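Side-chain contacts in ribokinase (Thermotoga maritima, PDB 1VM7), which probably catalyses the ATP- and magnesium-dependent phosphorylation of D-ribose at O-5, yielding D-ribose 5-phosphate: residues L206-A211 with V225-K230; I167-P172 with E191-A196. All coordinates share one frame; numbering follows the deposited sequence.

Interaction 1: residues L206-A211 with V225-K230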
ATOM      1  N   LEU A 206       6.397 -38.448  -3.056  1.00 35.31           N
ATOM      2  CA  LEU A 206       7.384 -39.249  -3.758  1.00 35.40           C
ATOM      3  C   LEU A 206       7.810 -38.516  -5.021  1.00 34.84           C
ATOM      4  O   LEU A 206       8.924 -37.999  -5.109  1.00 34.61           O
ATOM      5  CB  LEU A 206       6.807 -40.621  -4.124  1.00 35.62           C
ATOM      6  CG  LEU A 206       6.401 -41.548  -2.978  1.00 36.41           C
ATOM      7  CD1 LEU A 206       5.824 -42.852  -3.547  1.00 37.25           C
ATOM      8  CD2 LEU A 206       7.576 -41.829  -2.023  1.00 36.66           C
ATOM      9  N   THR A 207       6.890 -38.452  -5.976  1.00 34.19           N
ATOM     10  CA  THR A 207       7.138 -37.863  -7.269  1.00 33.56           C
ATOM     11  C   THR A 207       5.900 -37.151  -7.693  1.00 33.14           C
ATOM     12  O   THR A 207       4.819 -37.330  -7.113  1.00 33.15           O
ATOM     13  CB  THR A 207       7.429 -38.942  -8.344  1.00 33.91           C
ATOM     14  OG1 THR A 207       6.210 -39.598  -8.718  1.00 34.43           O
ATOM     15  CG2 THR A 207       8.411 -39.962  -7.842  1.00 33.00           C
ATOM     16  N   VAL A 208       6.063 -36.348  -8.729  1.00 32.47           N
ATOM     17  CA  VAL A 208       4.990 -35.608  -9.300  1.00 31.69           C
ATOM     18  C   VAL A 208       3.971 -36.545  -9.969  1.00 31.60           C
ATOM     19  O   VAL A 208       2.763 -36.357  -9.820  1.00 31.40           O
ATOM     20  CB  VAL A 208       5.571 -34.591 -10.256  1.00 31.34           C
ATOM     21  CG1 VAL A 208       4.529 -34.117 -11.217  1.00 32.22           C
ATOM     22  CG2 VAL A 208       6.174 -33.434  -9.457  1.00 31.39           C
ATOM     23  N   GLU A 209       4.464 -37.540 -10.692  1.00 31.35           N
ATOM     24  CA  GLU A 209       3.607 -38.499 -11.378  1.00 31.87           C
ATOM     25  C   GLU A 209       2.774 -39.319 -10.392  1.00 31.71           C
ATOM     26  O   GLU A 209       1.589 -39.569 -10.629  1.00 31.12           O
ATOM     27  CB  GLU A 209       4.454 -39.454 -12.231  1.00 32.31           C
ATOM     28  CG  GLU A 209       5.310 -38.746 -13.310  1.00 33.63           C
ATOM     29  CD  GLU A 209       6.737 -38.485 -12.849  1.00 35.17           C
ATOM     30  OE1 GLU A 209       6.931 -37.663 -11.923  1.00 34.92           O
ATOM     31  OE2 GLU A 209       7.659 -39.141 -13.397  1.00 37.65           O
ATOM     32  N   LYS A 210       3.401 -39.740  -9.290  1.00 31.37           N
ATOM     33  CA  LYS A 210       2.715 -40.553  -8.282  1.00 31.33           C
ATOM     34  C   LYS A 210       1.634 -39.782  -7.560  1.00 30.81           C
ATOM     35  O   LYS A 210       0.613 -40.360  -7.211  1.00 30.16           O
ATOM     36  CB  LYS A 210       3.704 -41.128  -7.265  1.00 31.59           C
ATOM     37  CG  LYS A 210       3.126 -42.169  -6.328  1.00 31.68           C
ATOM     38  CD  LYS A 210       3.140 -43.577  -6.959  1.00 32.97           C
ATOM     39  CE  LYS A 210       1.874 -43.810  -7.790  1.00 32.39           C
ATOM     40  NZ  LYS A 210       1.911 -45.222  -8.208  1.00 30.98           N
ATOM     41  N   ALA A 211       1.878 -38.493  -7.318  1.00 30.89           N
ATOM     42  CA  ALA A 211       0.909 -37.625  -6.653  1.00 30.60           C
ATOM     43  C   ALA A 211      -0.304 -37.398  -7.563  1.00 31.36           C
ATOM     44  O   ALA A 211      -1.472 -37.467  -7.126  1.00 30.87           O
ATOM     45  CB  ALA A 211       1.536 -36.279  -6.318  1.00 30.69           C
ATOM     46  N   VAL A 225       0.164 -30.937 -14.358  1.00 33.54           N
ATOM     47  CA  VAL A 225       1.189 -30.374 -13.497  1.00 34.26           C
ATOM     48  C   VAL A 225       2.038 -29.395 -14.298  1.00 34.54           C
ATOM     49  O   VAL A 225       2.714 -29.787 -15.224  1.00 34.18           O
ATOM     50  CB  VAL A 225       2.081 -31.443 -12.857  1.00 34.47           C
ATOM     51  CG1 VAL A 225       2.935 -30.820 -11.754  1.00 35.06           C
ATOM     52  CG2 VAL A 225       1.225 -32.604 -12.292  1.00 34.64           C
ATOM     53  N   LYS A 226       2.001 -28.121 -13.920  1.00 35.39           N
ATOM     54  CA  LYS A 226       2.797 -27.102 -14.594  1.00 36.69           C
ATOM     55  C   LYS A 226       4.211 -27.157 -14.062  1.00 36.90           C
ATOM     56  O   LYS A 226       4.426 -26.887 -12.887  1.00 38.25           O
ATOM     57  CB  LYS A 226       2.212 -25.721 -14.352  1.00 36.90           C
ATOM     58  CG  LYS A 226       0.693 -25.622 -14.603  1.00 37.88           C
ATOM     59  CD  LYS A 226       0.182 -24.199 -14.350  1.00 38.35           C
ATOM     60  CE  LYS A 226      -1.072 -24.164 -13.442  1.00 39.67           C
ATOM     61  NZ  LYS A 226      -1.465 -22.762 -13.101  1.00 39.12           N
ATOM     62  N   LEU A 227       5.180 -27.498 -14.912  1.00 37.21           N
ATOM     63  CA  LEU A 227       6.577 -27.665 -14.449  1.00 37.17           C
ATOM     64  C   LEU A 227       7.558 -26.564 -14.853  1.00 37.13           C
ATOM     65  O   LEU A 227       8.755 -26.779 -14.782  1.00 36.99           O
ATOM     66  CB  LEU A 227       7.154 -29.023 -14.893  1.00 37.23           C
ATOM     67  CG  LEU A 227       6.314 -30.282 -14.680  1.00 37.31           C
ATOM     68  CD1 LEU A 227       7.018 -31.488 -15.306  1.00 37.90           C
ATOM     69  CD2 LEU A 227       6.063 -30.496 -13.199  1.00 37.80           C
ATOM     70  N   GLY A 228       7.074 -25.391 -15.258  1.00 37.82           N
ATOM     71  CA  GLY A 228       7.979 -24.290 -15.641  1.00 38.17           C
ATOM     72  C   GLY A 228       8.741 -24.622 -16.909  1.00 38.48           C
ATOM     73  O   GLY A 228       8.118 -24.881 -17.943  1.00 39.20           O
ATOM     74  N   ASP A 229      10.073 -24.628 -16.816  1.00 38.88           N
ATOM     75  CA  ASP A 229      10.981 -24.962 -17.936  1.00 39.32           C
ATOM     76  C   ASP A 229      10.744 -26.363 -18.456  1.00 39.50           C
ATOM     77  O   ASP A 229      11.014 -26.676 -19.637  1.00 39.70           O
ATOM     78  CB  ASP A 229      12.438 -24.951 -17.469  1.00 39.75           C
ATOM     79  CG  ASP A 229      12.803 -23.714 -16.702  1.00 41.10           C
ATOM     80  OD1 ASP A 229      11.936 -22.835 -16.575  1.00 44.46           O
ATOM     81  OD2 ASP A 229      13.957 -23.638 -16.215  1.00 43.96           O
ATOM     82  N   LYS A 230      10.321 -27.235 -17.545  1.00 39.25           N
ATOM     83  CA  LYS A 230      10.280 -28.652 -17.835  1.00 39.08           C
ATOM     84  C   LYS A 230       8.999 -28.984 -18.558  1.00 38.39           C
ATOM     85  O   LYS A 230       8.844 -30.096 -19.062  1.00 38.44           O
ATOM     86  CB  LYS A 230      10.424 -29.469 -16.540  1.00 39.63           C
ATOM     87  CG  LYS A 230      11.843 -29.471 -15.950  1.00 39.07           C
TER

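Interaction 2: residues I167-P172 with E191-A196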
ATOM      1  N   ILE A 167     -12.237 -26.767 -13.608  1.00 32.40           N
ATOM      2  CA  ILE A 167     -10.794 -26.605 -13.578  1.00 32.60           C
ATOM      3  C   ILE A 167     -10.446 -25.877 -12.281  1.00 33.07           C
ATOM      4  O   ILE A 167     -10.912 -24.764 -12.062  1.00 33.20           O
ATOM      5  CB  ILE A 167     -10.303 -25.750 -14.759  1.00 32.51           C
ATOM      6  CG1 ILE A 167     -10.678 -26.426 -16.089  1.00 32.06           C
ATOM      7  CG2 ILE A 167      -8.804 -25.523 -14.637  1.00 32.68           C
ATOM      8  CD1 ILE A 167     -10.649 -25.536 -17.338  1.00 32.52           C
ATOM      9  N   PHE A 168      -9.644 -26.524 -11.426  1.00 33.10           N
ATOM     10  CA  PHE A 168      -9.246 -25.965 -10.125  1.00 32.98           C
ATOM     11  C   PHE A 168      -7.717 -25.808 -10.043  1.00 32.92           C
ATOM     12  O   PHE A 168      -6.968 -26.764 -10.147  1.00 32.47           O
ATOM     13  CB  PHE A 168      -9.775 -26.837  -8.990  1.00 32.32           C
ATOM     14  CG  PHE A 168      -9.286 -26.437  -7.631  1.00 32.23           C
ATOM     15  CD1 PHE A 168      -9.472 -25.162  -7.161  1.00 32.03           C
ATOM     16  CD2 PHE A 168      -8.632 -27.359  -6.812  1.00 31.88           C
ATOM     17  CE1 PHE A 168      -9.024 -24.803  -5.913  1.00 32.67           C
ATOM     18  CE2 PHE A 168      -8.192 -27.008  -5.565  1.00 31.60           C
ATOM     19  CZ  PHE A 168      -8.376 -25.731  -5.107  1.00 32.35           C
ATOM     20  N   ASP A 169      -7.288 -24.561  -9.913  1.00 33.15           N
ATOM     21  CA  ASP A 169      -5.897 -24.207  -9.750  1.00 33.29           C
ATOM     22  C   ASP A 169      -5.655 -24.092  -8.239  1.00 32.89           C
ATOM     23  O   ASP A 169      -6.151 -23.170  -7.562  1.00 32.63           O
ATOM     24  CB  ASP A 169      -5.653 -22.891 -10.468  1.00 34.11           C
ATOM     25  CG  ASP A 169      -4.192 -22.572 -10.676  1.00 36.79           C
ATOM     26  OD1 ASP A 169      -3.359 -23.521 -10.623  1.00 39.09           O
ATOM     27  OD2 ASP A 169      -3.909 -21.352 -10.938  1.00 39.64           O
ATOM     28  N   PRO A 170      -4.927 -25.057  -7.672  1.00 33.13           N
ATOM     29  CA  PRO A 170      -4.831 -25.112  -6.218  1.00 33.13           C
ATOM     30  C   PRO A 170      -3.791 -24.096  -5.706  1.00 33.30           C
ATOM     31  O   PRO A 170      -2.791 -24.459  -5.110  1.00 33.07           O
ATOM     32  CB  PRO A 170      -4.427 -26.566  -5.965  1.00 33.46           C
ATOM     33  CG  PRO A 170      -3.550 -26.899  -7.187  1.00 33.30           C
ATOM     34  CD  PRO A 170      -4.155 -26.137  -8.325  1.00 33.15           C
ATOM     35  N   ALA A 171      -4.065 -22.813  -5.926  1.00 33.86           N
ATOM     36  CA  ALA A 171      -3.088 -21.761  -5.695  1.00 33.82           C
ATOM     37  C   ALA A 171      -3.694 -20.650  -4.813  1.00 33.86           C
ATOM     38  O   ALA A 171      -4.692 -20.047  -5.185  1.00 34.13           O
ATOM     39  CB  ALA A 171      -2.644 -21.212  -7.025  1.00 34.03           C
ATOM     40  N   PRO A 172      -3.150 -20.422  -3.610  1.00 34.27           N
ATOM     41  CA  PRO A 172      -2.154 -21.245  -2.917  1.00 34.86           C
ATOM     42  C   PRO A 172      -2.721 -22.587  -2.527  1.00 35.44           C
ATOM     43  O   PRO A 172      -3.933 -22.749  -2.451  1.00 36.11           O
ATOM     44  CB  PRO A 172      -1.871 -20.460  -1.621  1.00 34.91           C
ATOM     45  CG  PRO A 172      -3.087 -19.596  -1.424  1.00 34.01           C
ATOM     46  CD  PRO A 172      -3.514 -19.235  -2.809  1.00 34.25           C
ATOM     47  N   GLU A 191       4.663 -27.187  -9.431  1.00 35.75           N
ATOM     48  CA  GLU A 191       5.482 -28.211  -8.798  1.00 35.80           C
ATOM     49  C   GLU A 191       5.520 -28.084  -7.273  1.00 36.14           C
ATOM     50  O   GLU A 191       5.434 -29.080  -6.549  1.00 35.87           O
ATOM     51  CB  GLU A 191       6.886 -28.202  -9.379  1.00 36.27           C
ATOM     52  CG  GLU A 191       7.732 -29.341  -8.848  1.00 38.00           C
ATOM     53  CD  GLU A 191       8.839 -29.737  -9.782  1.00 39.66           C
ATOM     54  OE1 GLU A 191       9.170 -28.946 -10.699  1.00 40.20           O
ATOM     55  OE2 GLU A 191       9.354 -30.852  -9.597  1.00 40.01           O
ATOM     56  N   LYS A 192       5.616 -26.853  -6.786  1.00 36.88           N
ATOM     57  CA  LYS A 192       5.567 -26.604  -5.339  1.00 37.10           C
ATOM     58  C   LYS A 192       4.196 -26.964  -4.777  1.00 36.48           C
ATOM     59  O   LYS A 192       4.096 -27.522  -3.695  1.00 36.88           O
ATOM     60  CB  LYS A 192       5.894 -25.144  -4.992  1.00 38.00           C
ATOM     61  CG  LYS A 192       7.388 -24.806  -5.207  1.00 40.13           C
ATOM     62  CD  LYS A 192       7.975 -23.891  -4.122  1.00 42.01           C
ATOM     63  CE  LYS A 192       9.500 -23.772  -4.270  1.00 41.90           C
ATOM     64  NZ  LYS A 192      10.193 -23.687  -2.930  1.00 42.76           N
ATOM     65  N   GLU A 193       3.136 -26.642  -5.510  1.00 35.48           N
ATOM     66  CA  GLU A 193       1.805 -26.993  -5.067  1.00 34.72           C
ATOM     67  C   GLU A 193       1.543 -28.491  -4.995  1.00 33.95           C
ATOM     68  O   GLU A 193       1.003 -28.978  -4.005  1.00 32.85           O
ATOM     69  CB  GLU A 193       0.765 -26.322  -5.914  1.00 35.48           C
ATOM     70  CG  GLU A 193       0.767 -24.807  -5.693  1.00 36.74           C
ATOM     71  CD  GLU A 193       0.098 -24.053  -6.809  1.00 37.83           C
ATOM     72  OE1 GLU A 193      -0.237 -24.675  -7.827  1.00 34.83           O
ATOM     73  OE2 GLU A 193      -0.080 -22.829  -6.655  1.00 41.28           O
ATOM     74  N   ILE A 194       1.940 -29.237  -6.019  1.00 33.55           N
ATOM     75  CA  ILE A 194       1.644 -30.648  -6.005  1.00 32.95           C
ATOM     76  C   ILE A 194       2.382 -31.330  -4.826  1.00 33.02           C
ATOM     77  O   ILE A 194       1.858 -32.274  -4.224  1.00 31.96           O
ATOM     78  CB  ILE A 194       1.866 -31.352  -7.370  1.00 32.72           C
ATOM     79  CG1 ILE A 194       1.049 -32.660  -7.390  1.00 33.76           C
ATOM     80  CG2 ILE A 194       3.337 -31.611  -7.630  1.00 32.28           C
ATOM     81  CD1 ILE A 194       0.944 -33.370  -8.735  1.00 33.41           C
ATOM     82  N   GLU A 195       3.566 -30.810  -4.488  1.00 33.22           N
ATOM     83  CA  GLU A 195       4.337 -31.267  -3.353  1.00 33.62           C
ATOM     84  C   GLU A 195       3.570 -31.066  -2.056  1.00 32.89           C
ATOM     85  O   GLU A 195       3.392 -32.017  -1.261  1.00 32.48           O
ATOM     86  CB  GLU A 195       5.668 -30.519  -3.258  1.00 33.67           C
ATOM     87  CG  GLU A 195       6.765 -31.110  -4.123  1.00 36.27           C
ATOM     88  CD  GLU A 195       8.104 -30.362  -4.018  1.00 36.51           C
ATOM     89  OE1 GLU A 195       8.861 -30.626  -3.036  1.00 39.42           O
ATOM     90  OE2 GLU A 195       8.398 -29.545  -4.934  1.00 38.34           O
ATOM     91  N   ALA A 196       3.166 -29.820  -1.824  1.00 32.45           N
ATOM     92  CA  ALA A 196       2.426 -29.474  -0.632  1.00 32.41           C
ATOM     93  C   ALA A 196       1.145 -30.323  -0.543  1.00 32.35           C
ATOM     94  O   ALA A 196       0.852 -30.945   0.484  1.00 32.67           O
ATOM     95  CB  ALA A 196       2.090 -28.033  -0.621  1.00 32.54           C
TER
HETATM   96  O   HOH W   1      -0.913 -23.119  -9.785  1.00 29.66           O

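Interaction 1: residues L206-A211 with V225-K230
Val208 and Val225 meet methyl to methyl where the first turn of helix 208-217 lies against the end of strand 222-226, in the beta-alpha-beta crossover that joins strands 186-187 and 222-226 of the large sheet in this PfkB-family kinase. Taken outward from its backbone, Val225 first brings CB to 4.0 Å from Val208 CG1. From there the two branches part: CG1 reaches the same Val208 CG1 at 3.7 Å, and CG2 comes to 3.8 Å from it. One methyl of the helix is thus seated in the notch between both methyls of the strand residue. It gets there because Val208 places CG1 opposite its own backbone N (chi1 161°). Beyond the strand end, Leu227 adds CD2 as a looser neighbour of that methyl, at 4.4 Å. The greasy patch extends past the two segments, since Ile194 and Leu233 also touch both valines. Leu227 belongs with Lys226 to a run predicted to bind ATP, so the apolar patch adjoins that probable nucleotide site. The helix itself starts with Thr207 as N-cap: its OG1 accepts from Lys210 N at 2.9 Å, with an N-H...O angle of 162°.

Interaction 2: residues I167-P172 with E191-A196
Asp169 OD1 is gripped from several directions: Thr188 OG1 hydrogen-bonds to it, Lys226 NZ forms a salt bridge with it, and water 1 donates to it at 2.6 Å. The same water donates to Glu193 OE1, also at 2.6 Å, and so links two carboxylates whose nearest oxygens, Asp169 OD1 and Glu193 OE1, stay 4.3 Å apart. Glu193 reaches across with CG opposite its carbonyl carbon (chi1 -68°) and an extended chain beyond. Its carboxylate lies flat beneath the Pro170 carbonyl, with Pro170 O almost straight over Glu193 CD at 3.4 Å. That carbonyl belongs to the centre of an inverse gamma turn, closed by Ala171 N to Asp169 O at 2.7 Å. Asn190 and Glu193 have the spacing of the NXXE motif of PfkB kinases, which in relatives is tied to magnesium and phosphate binding, and Asn190 OD1 accepts from Glu193 N. Cutting Glu193 back to an alanine would probably cost water 1 one of its two acceptors and Pro170 O the flat group it rests on. The other carboxylate oxygen, Glu193 OE2, presses close on Ala171 CB at 3.1 Å, just ahead of the cis peptide bond that leads into Pro172.

How the interactions relate
Interaction 2 closes before interaction 1 opens along the chain, and their centres are 11 Å apart on the same side of the chain's centre. Both reach the large mixed sheet, through strands 165-168 and 222-226, with the short strand 186-187 between them. Helices 191-202 and 208-217 follow one another, and Ile194 joins the two contacts: its CD1 packs 3.6 Å from Val225 CG2, and its CG1 lies 3.8 Å from Ala211 CB. Both contacts adjoin the predicted ATP site: interaction 1 holds Lys226 and Leu227 of it, while interaction 2 sets the carboxylates of Asp169 and Glu193 close to Lys226 and Asn190. Asp169 also touches Asp258, the predicted proton acceptor.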